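Local coordinates for protein papain-like protease (Human betacoronavirus 2c EMC/2012, PDB 4RNA) that cleaves peptide bonds as a coronavirus papain-like cysteine protease, and probably processes the viral polyprotein and removes ubiquitin from host proteins, at residues Q215-L220 against V312-Q317; L115-M120 against G279-A284. All blocks are in the same frame, centred on the assembly; numbering follows the deposited sequence.

Contact 1. Residues Q215-L220 against V312-Q317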
loop_
_atom_site.group_PDB
_atom_site.type_symbol
_atom_site.label_atom_id
_atom_site.label_comp_id
_atom_site.label_asym_id
_atom_site.label_seq_id
_atom_site.Cartn_x
_atom_site.Cartn_y
_atom_site.Cartn_z
ATOM N N GLN A 215 -20.897 -6.213 11.663
ATOM C CA GLN A 215 -20.094 -6.327 12.879
ATOM C C GLN A 215 -20.682 -7.346 13.886
ATOM O O GLN A 215 -20.121 -7.483 15.010
ATOM C CB GLN A 215 -19.962 -4.900 13.476
ATOM C CG GLN A 215 -19.022 -3.999 12.625
ATOM C CD GLN A 215 -19.249 -2.534 12.848
ATOM O OE1 GLN A 215 -20.391 -2.090 12.940
ATOM N NE2 GLN A 215 -18.171 -1.758 12.944
ATOM N N THR A 216 -21.744 -8.100 13.487
ATOM C CA THR A 216 -22.322 -9.152 14.387
ATOM C C THR A 216 -22.585 -10.348 13.545
ATOM O O THR A 216 -22.842 -10.159 12.364
ATOM C CB THR A 216 -23.668 -8.772 15.144
ATOM O OG1 THR A 216 -24.789 -8.664 14.275
ATOM C CG2 THR A 216 -23.593 -7.375 15.830
ATOM N N VAL A 217 -22.558 -11.513 14.171
ATOM C CA VAL A 217 -22.941 -12.791 13.528
ATOM C C VAL A 217 -24.444 -12.851 13.143
ATOM O O VAL A 217 -24.785 -13.456 12.108
ATOM C CB VAL A 217 -22.588 -13.983 14.404
ATOM C CG1 VAL A 217 -22.915 -15.264 13.615
ATOM C CG2 VAL A 217 -21.062 -13.989 14.737
ATOM N N GLU A 218 -25.321 -12.318 14.006
ATOM C CA GLU A 218 -26.764 -12.106 13.647
ATOM C C GLU A 218 -26.903 -11.351 12.351
ATOM O O GLU A 218 -27.637 -11.808 11.491
ATOM C CB GLU A 218 -27.530 -11.319 14.706
ATOM C CG GLU A 218 -27.720 -12.083 15.982
ATOM C CD GLU A 218 -26.791 -11.581 17.069
ATOM O OE1 GLU A 218 -27.219 -11.571 18.257
ATOM O OE2 GLU A 218 -25.645 -11.179 16.731
ATOM N N ASP A 219 -26.223 -10.195 12.210
ATOM C CA ASP A 219 -26.273 -9.446 10.919
ATOM C C ASP A 219 -25.680 -10.224 9.796
ATOM O O ASP A 219 -26.241 -10.220 8.692
ATOM C CB ASP A 219 -25.687 -8.059 11.022
ATOM C CG ASP A 219 -26.503 -7.171 11.971
ATOM O OD1 ASP A 219 -27.751 -7.331 11.955
ATOM O OD2 ASP A 219 -25.941 -6.322 12.738
ATOM N N LEU A 220 -24.607 -10.956 10.070
ATOM C CA LEU A 220 -23.937 -11.698 9.013
ATOM C C LEU A 220 -24.840 -12.734 8.430
ATOM O O LEU A 220 -24.762 -13.031 7.211
ATOM C CB LEU A 220 -22.667 -12.390 9.518
ATOM C CG LEU A 220 -21.842 -13.112 8.505
ATOM C CD1 LEU A 220 -21.101 -12.183 7.513
ATOM C CD2 LEU A 220 -20.907 -14.108 9.213
ATOM N N VAL A 312 -14.434 -6.575 14.906
ATOM C CA VAL A 312 -14.926 -7.359 16.046
ATOM C C VAL A 312 -14.468 -8.758 15.847
ATOM O O VAL A 312 -14.625 -9.251 14.725
ATOM C CB VAL A 312 -16.503 -7.348 16.148
ATOM C CG1 VAL A 312 -16.986 -8.198 17.342
ATOM C CG2 VAL A 312 -17.078 -5.920 16.253
ATOM N N LEU A 313 -13.923 -9.385 16.883
ATOM C CA LEU A 313 -13.431 -10.807 16.696
ATOM C C LEU A 313 -14.344 -11.849 17.360
ATOM O O LEU A 313 -14.588 -11.781 18.540
ATOM C CB LEU A 313 -11.971 -10.937 17.266
ATOM C CG LEU A 313 -11.278 -12.286 17.178
ATOM C CD1 LEU A 313 -11.308 -12.834 15.703
ATOM C CD2 LEU A 313 -9.862 -12.100 17.674
ATOM N N PHE A 314 -14.681 -12.945 16.649
ATOM C CA PHE A 314 -15.538 -13.919 17.187
ATOM C C PHE A 314 -14.771 -15.238 17.166
ATOM O O PHE A 314 -13.798 -15.372 16.412
ATOM C CB PHE A 314 -16.832 -14.066 16.328
ATOM C CG PHE A 314 -17.829 -12.956 16.519
ATOM C CD1 PHE A 314 -17.781 -11.775 15.735
ATOM C CD2 PHE A 314 -18.856 -13.093 17.490
ATOM C CE1 PHE A 314 -18.707 -10.716 15.947
ATOM C CE2 PHE A 314 -19.769 -12.037 17.718
ATOM C CZ PHE A 314 -19.680 -10.847 16.971
ATOM N N PRO A 315 -15.202 -16.190 18.021
ATOM C CA PRO A 315 -14.654 -17.579 18.084
ATOM C C PRO A 315 -15.059 -18.342 16.835
ATOM O O PRO A 315 -15.717 -17.751 15.965
ATOM C CB PRO A 315 -15.294 -18.176 19.348
ATOM C CG PRO A 315 -16.325 -17.219 19.824
ATOM C CD PRO A 315 -16.060 -15.855 19.192
ATOM N N GLY A 316 -14.607 -19.592 16.695
ATOM C CA GLY A 316 -14.886 -20.401 15.493
ATOM C C GLY A 316 -16.389 -20.533 15.247
ATOM O O GLY A 316 -17.173 -20.613 16.188
ATOM N N GLN A 317 -16.811 -20.563 13.987
ATOM C CA GLN A 317 -18.217 -20.674 13.696
ATOM C C GLN A 317 -18.473 -22.098 13.316
ATOM O O GLN A 317 -17.596 -22.750 12.758
ATOM C CB GLN A 317 -18.535 -19.783 12.493
ATOM C CG GLN A 317 -18.115 -18.354 12.757
ATOM C CD GLN A 317 -19.000 -17.723 13.762
ATOM O OE1 GLN A 317 -20.200 -17.695 13.557
ATOM N NE2 GLN A 317 -18.428 -17.118 14.826
#
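Val217, in the first turn of the short helix 217-221, packs on Phe314 of the long palm strand 304-315. The contact lies where the palm meets the zinc-binding fingers of the papain-like protease fold. CG2 of Val217 sits over the centre of the Phe314 ring. It is 3.7 Å from the ring centroid, a CH-pi contact nearly along the ring normal. The first torsion of Val217 (chi1 -176°) puts CG1 anti to the backbone N and CG2 anti to the carbonyl carbon. CG2 thus goes over the ring, and CG1 makes the closer approach to Gln317, with OE1 3.6 Å from it.

The Gln317 chain bends at chi2 and folds its amide back toward Pro315. NE2 donates to Pro315 O at 3.0 Å, with an N-H...O angle of 154°. The donor is tilted from the carbonyl plane. This bond, with a weak one from Arg221 to OE1, holds the amide beside Val217.

Backbone oxygen also takes part. Gln215 O lies in the plane of the Phe314 ring, at its edge, 3.7 Å from CE1. The same oxygen is 3.6 Å from CG2 of Val312. Thr216 caps the helix N terminus: its OG1 accepts from Asp219 N at 2.9 Å and makes a weak bond to OD2 of that aspartate. The cap probably steadies the first turn, which carries Val217.

The extended Gln215 side chain runs along the palm, where NE2 bonds Thr310 O and OE1 bonds Asn253. Strand 245-250 pairs with strand 304-315, and its Leu246 touches Val217, Leu220 and Gln317 while its Leu248 touches Phe314.

Contact 2. Residues L115-M120 against G279-A284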
loop_
_atom_site.group_PDB
_atom_site.type_symbol
_atom_site.label_atom_id
_atom_site.label_comp_id
_atom_site.label_asym_id
_atom_site.label_seq_id
_atom_site.Cartn_x
_atom_site.Cartn_y
_atom_site.Cartn_z
ATOM N N LEU A 115 -1.480 0.934 15.115
ATOM C CA LEU A 115 -0.660 -0.280 15.186
ATOM C C LEU A 115 -0.917 -1.137 16.438
ATOM O O LEU A 115 -0.930 -2.333 16.403
ATOM C CB LEU A 115 0.822 0.004 15.008
ATOM C CG LEU A 115 1.287 0.401 13.622
ATOM C CD1 LEU A 115 2.721 0.925 13.767
ATOM C CD2 LEU A 115 1.280 -0.794 12.664
ATOM N N ASN A 116 -1.074 -0.499 17.573
ATOM C CA ASN A 116 -1.593 -1.213 18.727
ATOM C C ASN A 116 -2.871 -2.076 18.450
ATOM O O ASN A 116 -2.890 -3.346 18.656
ATOM C CB ASN A 116 -1.811 -0.178 19.877
ATOM C CG ASN A 116 -2.187 -0.882 21.157
ATOM O OD1 ASN A 116 -1.392 -1.689 21.625
ATOM N ND2 ASN A 116 -3.419 -0.694 21.646
ATOM N N ALA A 117 -3.875 -1.446 17.819
ATOM C CA ALA A 117 -5.134 -2.119 17.432
ATOM C C ALA A 117 -4.833 -3.291 16.513
ATOM O O ALA A 117 -5.291 -4.406 16.754
ATOM C CB ALA A 117 -6.101 -1.153 16.757
ATOM N N VAL A 118 -3.995 -3.068 15.505
ATOM C CA VAL A 118 -3.678 -4.173 14.609
ATOM C C VAL A 118 -2.951 -5.329 15.312
ATOM O O VAL A 118 -3.319 -6.494 15.133
ATOM C CB VAL A 118 -2.763 -3.672 13.450
ATOM C CG1 VAL A 118 -2.151 -4.858 12.692
ATOM C CG2 VAL A 118 -3.562 -2.802 12.514
ATOM N N ILE A 119 -1.886 -5.022 16.055
ATOM C CA ILE A 119 -1.041 -6.071 16.651
ATOM C C ILE A 119 -1.787 -6.877 17.759
ATOM O O ILE A 119 -1.764 -8.115 17.791
ATOM C CB ILE A 119 0.295 -5.437 17.205
ATOM C CG1 ILE A 119 1.199 -4.983 16.033
ATOM C CG2 ILE A 119 1.082 -6.400 18.096
ATOM C CD1 ILE A 119 2.091 -3.840 16.473
ATOM N N MET A 120 -2.518 -6.188 18.605
ATOM C CA MET A 120 -3.336 -6.857 19.657
ATOM C C MET A 120 -4.446 -7.698 19.097
ATOM O O MET A 120 -4.787 -8.666 19.735
ATOM C CB MET A 120 -3.955 -5.806 20.594
ATOM C CG MET A 120 -2.841 -5.147 21.358
ATOM S SD MET A 120 -3.437 -4.156 22.763
ATOM C CE MET A 120 -3.900 -5.504 23.843
ATOM N N GLY A 279 -9.053 11.393 14.901
ATOM C CA GLY A 279 -9.191 10.303 15.910
ATOM C C GLY A 279 -8.121 9.391 16.520
ATOM O O GLY A 279 -6.935 9.640 16.391
ATOM N N HIS A 280 -8.574 8.318 17.186
ATOM C CA HIS A 280 -7.735 7.517 18.048
ATOM C C HIS A 280 -8.265 6.107 18.202
ATOM O O HIS A 280 -9.469 5.916 18.404
ATOM C CB HIS A 280 -7.696 8.245 19.377
ATOM C CG HIS A 280 -6.941 7.537 20.421
ATOM N ND1 HIS A 280 -5.689 7.095 20.226
ATOM C CD2 HIS A 280 -7.295 7.183 21.709
ATOM C CE1 HIS A 280 -5.264 6.475 21.334
ATOM N NE2 HIS A 280 -6.250 6.539 22.246
ATOM N N TYR A 281 -7.395 5.094 18.080
ATOM C CA TYR A 281 -7.850 3.702 18.123
ATOM C C TYR A 281 -7.659 3.142 19.515
ATOM O O TYR A 281 -6.660 3.441 20.155
ATOM C CB TYR A 281 -7.081 2.793 17.122
ATOM C CG TYR A 281 -7.504 2.975 15.675
ATOM C CD1 TYR A 281 -8.549 2.219 15.139
ATOM C CD2 TYR A 281 -6.854 3.874 14.850
ATOM C CE1 TYR A 281 -8.930 2.342 13.807
ATOM C CE2 TYR A 281 -7.232 4.032 13.527
ATOM C CZ TYR A 281 -8.273 3.259 13.012
ATOM O OH TYR A 281 -8.683 3.386 11.698
ATOM N N VAL A 282 -8.584 2.288 19.956
ATOM C CA VAL A 282 -8.467 1.603 21.216
ATOM C C VAL A 282 -8.816 0.139 20.991
ATOM O O VAL A 282 -9.784 -0.205 20.268
ATOM C CB VAL A 282 -9.414 2.270 22.257
ATOM C CG1 VAL A 282 -9.318 1.605 23.639
ATOM C CG2 VAL A 282 -9.101 3.758 22.359
ATOM N N HIS A 283 -8.039 -0.757 21.601
ATOM C CA HIS A 283 -8.286 -2.185 21.437
ATOM C C HIS A 283 -8.966 -2.683 22.705
ATOM O O HIS A 283 -8.505 -2.355 23.802
ATOM C CB HIS A 283 -6.986 -2.954 21.230
ATOM C CG HIS A 283 -7.188 -4.472 21.117
ATOM N ND1 HIS A 283 -7.661 -5.018 20.034
ATOM C CD2 HIS A 283 -6.968 -5.502 22.026
ATOM C CE1 HIS A 283 -7.743 -6.358 20.154
ATOM N NE2 HIS A 283 -7.318 -6.680 21.389
ATOM N N ALA A 284 -10.032 -3.486 22.565
ATOM C CA ALA A 284 -10.786 -3.931 23.731
ATOM C C ALA A 284 -10.800 -5.449 23.761
ATOM O O ALA A 284 -10.916 -6.140 22.700
ATOM C CB ALA A 284 -12.221 -3.358 23.740
HETATM O O HOH W 1 -4.594 1.802 21.178
#
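The first torsion of His283 (chi1 177°) sets its ring anti to the backbone N and swings it under CB of Met120. In Met120, chi1 (-67°) and the bend at chi3 carry SD and CE alongside CD2 of the histidine. The contact joins helix 115-122, the central helix of the papain-like fold, to strand 280-287 of the palm. The short axes are 7.3 Å apart and run in nearly the same direction, 25° from parallel.

CB of Met120 stands over the centre of the His283 ring, 3.4 Å from the centroid, as a tight CH-pi contact. CE comes to 3.6 Å from CD2 of His283. SD lies obliquely to the ring, 4.6 Å from its centroid. Both ring nitrogens have partners, ND1 with Asn269 OD1 and NE2 with Arg285 NE, and these bonds fix the rotation of the imidazole under Met120. Arg285 NH2 also bonds Met120 O, and this bond links strand and helix.

One turn earlier, the Ala117 methyl touches CB of Tyr281 at 4.1 Å. Asn116 OD1 is held by Ser105 and by the backbone N of Leu106. Its other amide atom, ND2, donates to a bridging water at 2.8 Å, and that water donates to Tyr281 O at 2.8 Å.

In the fold
Contacts 1 and 2 reach the same palm sheet. Strand 304-315 of contact 1 pairs with strand 267-272, which pairs in turn with strand 280-287 of contact 2. Their centres are 19 Å apart, and their nearest atoms about 6 Å apart. Contact 2 borders the probable active site. Helix 115-122 begins just after Cys113, a modified cysteine, and His280 bonds Asp295. This is consistent with the Cys-His-Asp triad of the papain-like family. Contact 1 lies farther toward the fingers, whose zinc ion is bound by Cys193, Cys196, Cys228 and Cys230. A phosphate ion, probably from crystallisation, lies about 4 Å from the Val312 side chain.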